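Local coordinates for hypothetical protein (PDB 2O2X) that removes the C-7 phosphate from D-glycero-beta-D-manno-heptose 1,7-bisphosphate, a magnesium-dependent step in the synthesis of the nucleotide-activated heptose ADP-L-glycero-beta-D-manno-heptose, at residues 37-42 with 47-52; 43-48 with 161-166; 79-84 with 92-97. One frame throughout, in Å; residues are numbered along the deposited sequence.

Interaction 1 (37-42 with 47-52); sequences DRDGTI and DYPSDP
The guanidinium of R38 meets P49 edge-on: CB of the proline ring lies near its plane, 3.8 Å from NH2. Also at the edge, close to the plane, are OD1 of D39 and a water. NH2 of R38 gives a hydrogen bond and salt bridge to OD1 of D39 (2.8 Å, N-H...O angle 161°) on the syn side of that carboxylate, while NE of R38 adds only a weak bond. The same NH2 donates to the water at 3.0 Å, and the water donates in turn to the carbonyl O of P49 at 2.8 Å, so a polar bridge runs beside the apolar touch. A bend at chi3 (73°) in the otherwise extended R38 chain brings its guanidinium alongside the carboxylate. D39 crosses the proline ring at about a right angle, its OD2 3.8 Å from CG of P49. N43, Q81 and N98 take up further polar atoms of the R38-D39 pair, which should fix the rotation of both groups. P49 is the centre of an inverse gamma turn. Segment 37-42 has the DxD signature of the HAD phosphatases, in which D37 and D39 are, by similarity, nucleophile and proton donor.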
# COMPACT_ATOMS: atom_id res chain seq x y z
N ASP A 37 0.84 0.67 -2.54
CA ASP A 37 -0.04 -0.25 -3.27
C ASP A 37 0.73 -1.59 -3.45
O ASP A 37 1.96 -1.64 -3.27
CB ASP A 37 -0.41 0.38 -4.63
CG ASP A 37 -1.48 -0.43 -5.39
OD1 ASP A 37 -2.25 -1.20 -4.81
OD2 ASP A 37 -1.57 -0.25 -6.61
N ARG A 38 0.03 -2.68 -3.79
CA ARG A 38 0.67 -3.97 -3.95
C ARG A 38 0.88 -4.30 -5.45
O ARG A 38 2.02 -4.27 -5.92
CB ARG A 38 -0.07 -5.07 -3.20
CG ARG A 38 0.86 -6.25 -2.87
CD ARG A 38 0.10 -7.53 -2.55
NE ARG A 38 -0.47 -8.08 -3.77
CZ ARG A 38 -1.44 -8.99 -3.81
NH1 ARG A 38 -1.95 -9.49 -2.69
NH2 ARG A 38 -1.89 -9.39 -4.98
N ASP A 39 -0.18 -4.62 -6.18
CA ASP A 39 -0.05 -5.06 -7.57
C ASP A 39 0.35 -3.89 -8.46
O ASP A 39 -0.42 -2.92 -8.59
CB ASP A 39 -1.38 -5.66 -8.04
CG ASP A 39 -1.82 -6.86 -7.20
OD1 ASP A 39 -1.05 -7.82 -7.08
OD2 ASP A 39 -2.98 -6.84 -6.73
N GLY A 40 1.51 -4.00 -9.10
CA GLY A 40 2.08 -2.90 -9.88
C GLY A 40 3.12 -2.06 -9.15
O GLY A 40 3.79 -1.20 -9.76
N THR A 41 3.32 -2.32 -7.86
CA THR A 41 4.20 -1.52 -7.02
C THR A 41 5.19 -2.45 -6.32
O THR A 41 6.39 -2.41 -6.63
CB THR A 41 3.39 -0.64 -6.04
OG1 THR A 41 2.62 0.30 -6.78
CG2 THR A 41 4.28 0.14 -5.09
N ILE A 42 4.71 -3.33 -5.45
CA ILE A 42 5.51 -4.34 -4.81
C ILE A 42 5.71 -5.55 -5.68
O ILE A 42 6.83 -6.06 -5.75
CB ILE A 42 4.87 -4.74 -3.45
CG1 ILE A 42 4.82 -3.54 -2.52
CG2 ILE A 42 5.64 -5.91 -2.82
CD1 ILE A 42 4.03 -3.82 -1.24
N ASP A 47 -3.75 -9.29 -14.32
CA ASP A 47 -5.19 -9.13 -14.35
C ASP A 47 -5.86 -9.85 -13.18
O ASP A 47 -6.82 -9.34 -12.62
CB ASP A 47 -5.79 -9.67 -15.66
CG ASP A 47 -5.48 -8.80 -16.87
OD1 ASP A 47 -5.20 -7.60 -16.70
OD2 ASP A 47 -5.54 -9.33 -18.01
N TYR A 48 -5.36 -11.04 -12.85
CA TYR A 48 -6.03 -11.92 -11.91
C TYR A 48 -5.03 -12.43 -10.87
O TYR A 48 -4.46 -13.48 -11.04
CB TYR A 48 -6.67 -13.11 -12.63
CG TYR A 48 -7.55 -12.75 -13.79
CD1 TYR A 48 -8.81 -12.21 -13.59
CD2 TYR A 48 -7.13 -12.94 -15.09
CE1 TYR A 48 -9.62 -11.87 -14.66
CE2 TYR A 48 -7.92 -12.60 -16.15
CZ TYR A 48 -9.16 -12.07 -15.94
OH TYR A 48 -9.97 -11.73 -17.02
N PRO A 49 -4.75 -11.63 -9.82
CA PRO A 49 -3.73 -12.01 -8.85
C PRO A 49 -4.21 -13.07 -7.87
O PRO A 49 -4.27 -12.81 -6.67
CB PRO A 49 -3.42 -10.68 -8.16
CG PRO A 49 -4.68 -9.93 -8.24
CD PRO A 49 -5.29 -10.28 -9.55
N SER A 50 -4.53 -14.25 -8.38
CA SER A 50 -5.07 -15.36 -7.56
C SER A 50 -4.12 -16.55 -7.42
O SER A 50 -4.39 -17.45 -6.61
CB SER A 50 -6.36 -15.87 -8.20
OG SER A 50 -6.09 -16.41 -9.49
N ASP A 51 -3.02 -16.59 -8.19
CA ASP A 51 -2.15 -17.78 -8.21
C ASP A 51 -0.82 -17.40 -7.60
O ASP A 51 -0.05 -16.64 -8.18
CB ASP A 51 -1.99 -18.29 -9.65
CG ASP A 51 -1.27 -19.64 -9.71
OD1 ASP A 51 -0.56 -19.97 -8.75
OD2 ASP A 51 -1.45 -20.38 -10.71
N PRO A 52 -0.52 -17.90 -6.39
CA PRO A 52 0.73 -17.50 -5.76
C PRO A 52 1.98 -17.84 -6.56
O PRO A 52 2.99 -17.15 -6.48
CB PRO A 52 0.73 -18.22 -4.42
CG PRO A 52 -0.48 -19.03 -4.36
CD PRO A 52 -1.32 -18.83 -5.55
O HOH W 1 -4.35 -10.98 -4.52

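Interaction 2 (43-48 with 161-166); sequences NVDTDY and GDKLAD
K163 and D45 reach for each other from opposite directions and meet in a salt bridge, NZ of K163 donating to OD2 of D45 at 2.9 Å. The lysine chain is nearly extended as far as CE and then turns at chi4 (85°), which brings NZ to the edge of the carboxylate of its neighbour D162. There it makes a second charged hydrogen bond, to OD1 of D162 at 2.7 Å, using the syn lone pair of that oxygen. The two grips differ: D45 OD2 is approached from above its carboxylate plane, 48° out of it. In D162 the side chain takes the crowded position, with CG between the backbone N and the carbonyl carbon (chi1 82°), and this folds the acid toward the lysine amine. The remaining oxygen, OD2 of D162, comes within 4.2 Å of OD2 of D45. A water bridges the two oxygens, donating to both, at 2.8 Å to D45 OD2 and 2.6 Å to D162 OD2. The ammonium and the water together probably offset the repulsion between the acids. On its own loop, D45 receives a weak bond from the backbone N of T46 at OD1, which may help to orient the carboxylate. A glycerol, probably from the crystallisation liquor, makes a weak hydrogen bond to OD2 of D45. By similarity, D45 binds substrate, D162 binds magnesium and K163 takes part in both. On the other side of the contact, the backbone N of K163 donates to OD2 of D166 at 3.2 Å, tying the loop to the first turn of the following helix. The network thus joins the long loop after strand 34-36 to the turn between strand 158-161, the neighbour of 34-36 in the sheet, and helix 164-172.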
# COMPACT_ATOMS: atom_id res chain seq x y z
N ASN A 43 4.64 -6.02 -6.30
CA ASN A 43 4.74 -7.15 -7.21
C ASN A 43 4.30 -6.75 -8.60
O ASN A 43 3.63 -5.73 -8.80
CB ASN A 43 3.95 -8.38 -6.70
CG ASN A 43 2.48 -8.11 -6.54
OD1 ASN A 43 2.05 -7.70 -5.48
ND2 ASN A 43 1.69 -8.36 -7.58
N VAL A 44 4.72 -7.52 -9.58
CA VAL A 44 4.36 -7.25 -10.94
C VAL A 44 2.85 -7.36 -11.10
O VAL A 44 2.22 -8.31 -10.60
CB VAL A 44 5.09 -8.22 -11.90
CG1 VAL A 44 4.62 -8.01 -13.34
CG2 VAL A 44 6.59 -8.04 -11.81
N ASP A 45 2.25 -6.41 -11.80
CA ASP A 45 0.80 -6.37 -11.92
C ASP A 45 0.32 -7.49 -12.83
O ASP A 45 1.05 -7.94 -13.73
CB ASP A 45 0.36 -5.02 -12.48
CG ASP A 45 -1.07 -4.65 -12.08
OD1 ASP A 45 -1.77 -5.41 -11.39
OD2 ASP A 45 -1.52 -3.56 -12.49
N THR A 46 -0.90 -7.92 -12.60
CA THR A 46 -1.53 -8.95 -13.43
C THR A 46 -3.03 -8.80 -13.32
O THR A 46 -3.54 -8.27 -12.33
CB THR A 46 -1.07 -10.39 -13.02
OG1 THR A 46 -1.29 -11.31 -14.10
CG2 THR A 46 -1.79 -10.88 -11.80
N ASP A 47 -3.75 -9.29 -14.32
CA ASP A 47 -5.19 -9.13 -14.35
C ASP A 47 -5.86 -9.85 -13.18
O ASP A 47 -6.82 -9.34 -12.62
CB ASP A 47 -5.79 -9.67 -15.66
CG ASP A 47 -5.48 -8.80 -16.87
OD1 ASP A 47 -5.20 -7.60 -16.70
OD2 ASP A 47 -5.54 -9.33 -18.01
N TYR A 48 -5.36 -11.04 -12.85
CA TYR A 48 -6.03 -11.92 -11.91
C TYR A 48 -5.03 -12.43 -10.87
O TYR A 48 -4.46 -13.48 -11.04
CB TYR A 48 -6.67 -13.11 -12.63
CG TYR A 48 -7.55 -12.75 -13.79
CD1 TYR A 48 -8.81 -12.21 -13.59
CD2 TYR A 48 -7.13 -12.94 -15.09
CE1 TYR A 48 -9.62 -11.87 -14.66
CE2 TYR A 48 -7.92 -12.60 -16.15
CZ TYR A 48 -9.16 -12.07 -15.94
OH TYR A 48 -9.97 -11.73 -17.02
N GLY A 161 2.37 4.22 -5.55
CA GLY A 161 1.57 3.28 -6.33
C GLY A 161 1.67 3.55 -7.81
O GLY A 161 2.26 4.58 -8.18
N ASP A 162 1.08 2.69 -8.64
CA ASP A 162 1.17 2.91 -10.09
C ASP A 162 -0.12 3.39 -10.69
O ASP A 162 -0.21 3.53 -11.91
CB ASP A 162 1.70 1.67 -10.83
CG ASP A 162 0.65 0.60 -11.10
OD1 ASP A 162 -0.19 0.38 -10.23
OD2 ASP A 162 0.73 -0.03 -12.17
N LYS A 163 -1.12 3.67 -9.86
CA LYS A 163 -2.41 4.15 -10.36
C LYS A 163 -2.74 5.52 -9.80
O LYS A 163 -2.39 5.86 -8.68
CB LYS A 163 -3.50 3.11 -10.08
CG LYS A 163 -3.31 1.89 -11.03
CD LYS A 163 -4.01 0.60 -10.62
CE LYS A 163 -3.46 -0.61 -11.45
NZ LYS A 163 -2.20 -1.26 -10.90
N LEU A 164 -3.43 6.33 -10.59
CA LEU A 164 -3.87 7.64 -10.13
C LEU A 164 -4.70 7.54 -8.85
O LEU A 164 -4.60 8.41 -7.99
CB LEU A 164 -4.66 8.38 -11.21
CG LEU A 164 -4.94 9.85 -10.89
CD1 LEU A 164 -3.64 10.65 -10.73
CD2 LEU A 164 -5.78 10.45 -12.02
N ALA A 165 -5.48 6.47 -8.71
CA ALA A 165 -6.27 6.29 -7.49
C ALA A 165 -5.45 6.27 -6.22
O ALA A 165 -5.94 6.64 -5.17
CB ALA A 165 -7.08 5.01 -7.59
N ASP A 166 -4.20 5.81 -6.30
CA ASP A 166 -3.33 5.84 -5.14
C ASP A 166 -2.96 7.28 -4.75
O ASP A 166 -2.86 7.62 -3.56
CB ASP A 166 -2.03 5.06 -5.41
CG ASP A 166 -2.27 3.58 -5.73
OD1 ASP A 166 -2.99 2.99 -4.92
OD2 ASP A 166 -1.75 3.01 -6.76
O HOH W 2 -0.14 -1.72 -14.00

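Interaction 3 (79-84 with 92-97); sequences TNQSGI and SAFAAV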
# COMPACT_ATOMS: atom_id res chain seq x y z
N THR A 79 -4.42 -2.06 -0.69
CA THR A 79 -4.63 -2.68 -2.02
C THR A 79 -6.12 -2.87 -2.29
O THR A 79 -6.84 -3.40 -1.46
CB THR A 79 -3.86 -4.03 -2.15
OG1 THR A 79 -4.16 -4.67 -3.40
CG2 THR A 79 -4.18 -5.01 -1.06
N ASN A 80 -6.56 -2.47 -3.48
CA ASN A 80 -7.88 -2.82 -3.98
C ASN A 80 -7.76 -4.19 -4.65
O ASN A 80 -6.87 -4.45 -5.47
CB ASN A 80 -8.39 -1.86 -5.06
CG ASN A 80 -8.78 -0.44 -4.55
OD1 ASN A 80 -8.90 -0.19 -3.34
ND2 ASN A 80 -9.02 0.48 -5.50
N GLN A 81 -8.67 -5.09 -4.29
CA GLN A 81 -8.76 -6.43 -4.83
C GLN A 81 -10.13 -6.66 -5.44
O GLN A 81 -10.93 -7.51 -4.98
CB GLN A 81 -8.44 -7.44 -3.71
CG GLN A 81 -6.99 -7.35 -3.22
CD GLN A 81 -6.00 -7.95 -4.19
OE1 GLN A 81 -6.23 -9.04 -4.74
NE2 GLN A 81 -4.88 -7.27 -4.39
N SER A 82 -10.43 -5.92 -6.50
CA SER A 82 -11.76 -5.97 -7.12
C SER A 82 -12.09 -7.32 -7.71
O SER A 82 -13.27 -7.63 -7.88
CB SER A 82 -11.89 -4.92 -8.21
OG SER A 82 -11.10 -5.26 -9.34
N GLY A 83 -11.08 -8.14 -7.99
CA GLY A 83 -11.34 -9.46 -8.54
C GLY A 83 -12.21 -10.29 -7.63
O GLY A 83 -12.89 -11.20 -8.08
N ILE A 84 -12.18 -10.00 -6.32
CA ILE A 84 -13.00 -10.71 -5.36
C ILE A 84 -14.48 -10.41 -5.58
O ILE A 84 -15.28 -11.33 -5.68
CB ILE A 84 -12.52 -10.43 -3.89
CG1 ILE A 84 -11.10 -10.98 -3.73
CG2 ILE A 84 -13.46 -11.08 -2.88
CD1 ILE A 84 -10.42 -10.65 -2.43
N SER A 92 -9.58 -16.46 0.20
CA SER A 92 -8.58 -17.51 0.42
C SER A 92 -7.42 -17.41 -0.57
O SER A 92 -6.26 -17.58 -0.20
CB SER A 92 -9.23 -18.88 0.37
OG SER A 92 -10.02 -19.04 1.53
N ALA A 93 -7.75 -17.10 -1.81
CA ALA A 93 -6.71 -16.86 -2.80
C ALA A 93 -5.88 -15.63 -2.44
O ALA A 93 -4.65 -15.64 -2.56
CB ALA A 93 -7.30 -16.73 -4.17
N PHE A 94 -6.54 -14.55 -2.00
CA PHE A 94 -5.81 -13.37 -1.55
C PHE A 94 -4.84 -13.76 -0.44
O PHE A 94 -3.68 -13.33 -0.41
CB PHE A 94 -6.75 -12.26 -1.05
CG PHE A 94 -6.02 -11.09 -0.45
CD1 PHE A 94 -5.43 -10.14 -1.28
CD2 PHE A 94 -5.85 -10.96 0.90
CE1 PHE A 94 -4.75 -9.09 -0.76
CE2 PHE A 94 -5.14 -9.93 1.44
CZ PHE A 94 -4.60 -8.98 0.61
N ALA A 95 -5.30 -14.56 0.52
CA ALA A 95 -4.43 -14.95 1.62
C ALA A 95 -3.17 -15.67 1.12
O ALA A 95 -2.06 -15.39 1.56
CB ALA A 95 -5.20 -15.83 2.64
N ALA A 96 -3.36 -16.61 0.20
CA ALA A 96 -2.23 -17.35 -0.37
C ALA A 96 -1.27 -16.46 -1.18
O ALA A 96 -0.05 -16.56 -1.05
CB ALA A 96 -2.75 -18.46 -1.24
N VAL A 97 -1.83 -15.61 -2.02
CA VAL A 97 -1.03 -14.73 -2.86
C VAL A 97 -0.30 -13.70 -2.01
O VAL A 97 0.91 -13.46 -2.20
CB VAL A 97 -1.91 -14.05 -3.92
CG1 VAL A 97 -1.17 -12.90 -4.63
CG2 VAL A 97 -2.38 -15.06 -4.92
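Strand 75-80 ends at N80, and the chain turns through Q81 into the short, weakly bonded helix around 82-85, facing residues 92-97 of the regular helix 91-107; this is the end of a parallel strand in the Rossmann-like HAD fold. The nearest CA atoms, of Q81 and F94, are 8.2 Å apart, and side chains make the contact. Within the segments, the backbone N of I84 bonds to O of Q81 at 3.1 Å, while N of V97 bonds to O of A93 in the helix.

F94 is the residue of the helix that makes the contact. With its CG anti to the backbone N, the ring projects from the helix toward the strand end. Q81 crosses it at about a right angle, bent at chi2 (-75°), so that CG, CD and OE1 all come close to CD1 of the ring. The amide plane is inclined 54° to the ring plane, and the two meet obliquely. T79 and F94 point at each other from opposite directions, methyl CG2 of T79 lying 4.1 Å from CE1 of F94. Nearer the start of the ring side chain, CD1 of I84 packs on CB of F94 at 4.2 Å. The aromatic ring also makes edge-to-face contacts with W18 and W91, and V115 and A117 of strand 114-118 touch it too, as does the side chain of R38.

T79 is the site that, by similarity, stabilises the phosphoryl group, and Q81 probably helps to bind substrate. Besides reaching D39, the amide of Q81 is tied back to the strand end: its NE2 donates to OG1 of T79 at 2.9 Å, nearly straight at 166° and with OG1 in the amide plane.

In the fold
The three contacts gather around the active site, all on the same side of the chain's centre. Interactions 1 and 2 are centred 7 Å apart and share D47 and Y48; N43 OD1 lies 3.1 Å from R38 NE, and D37 OD2 lies 3.3 Å from D166 OD2. Interaction 3 is centred 8 Å from interaction 1, joined to it where Q81 NE2 approaches D39 OD2 at 3.0 Å and where R38 NH1 packs on F94 CE1 at 3.4 Å. Interactions 2 and 3 do not touch, their nearest atoms being about 5 Å apart. Segment 37-42, with the probable nucleophile, therefore links the D45-D162-K163 salt-bridge network to the strand end carrying T79.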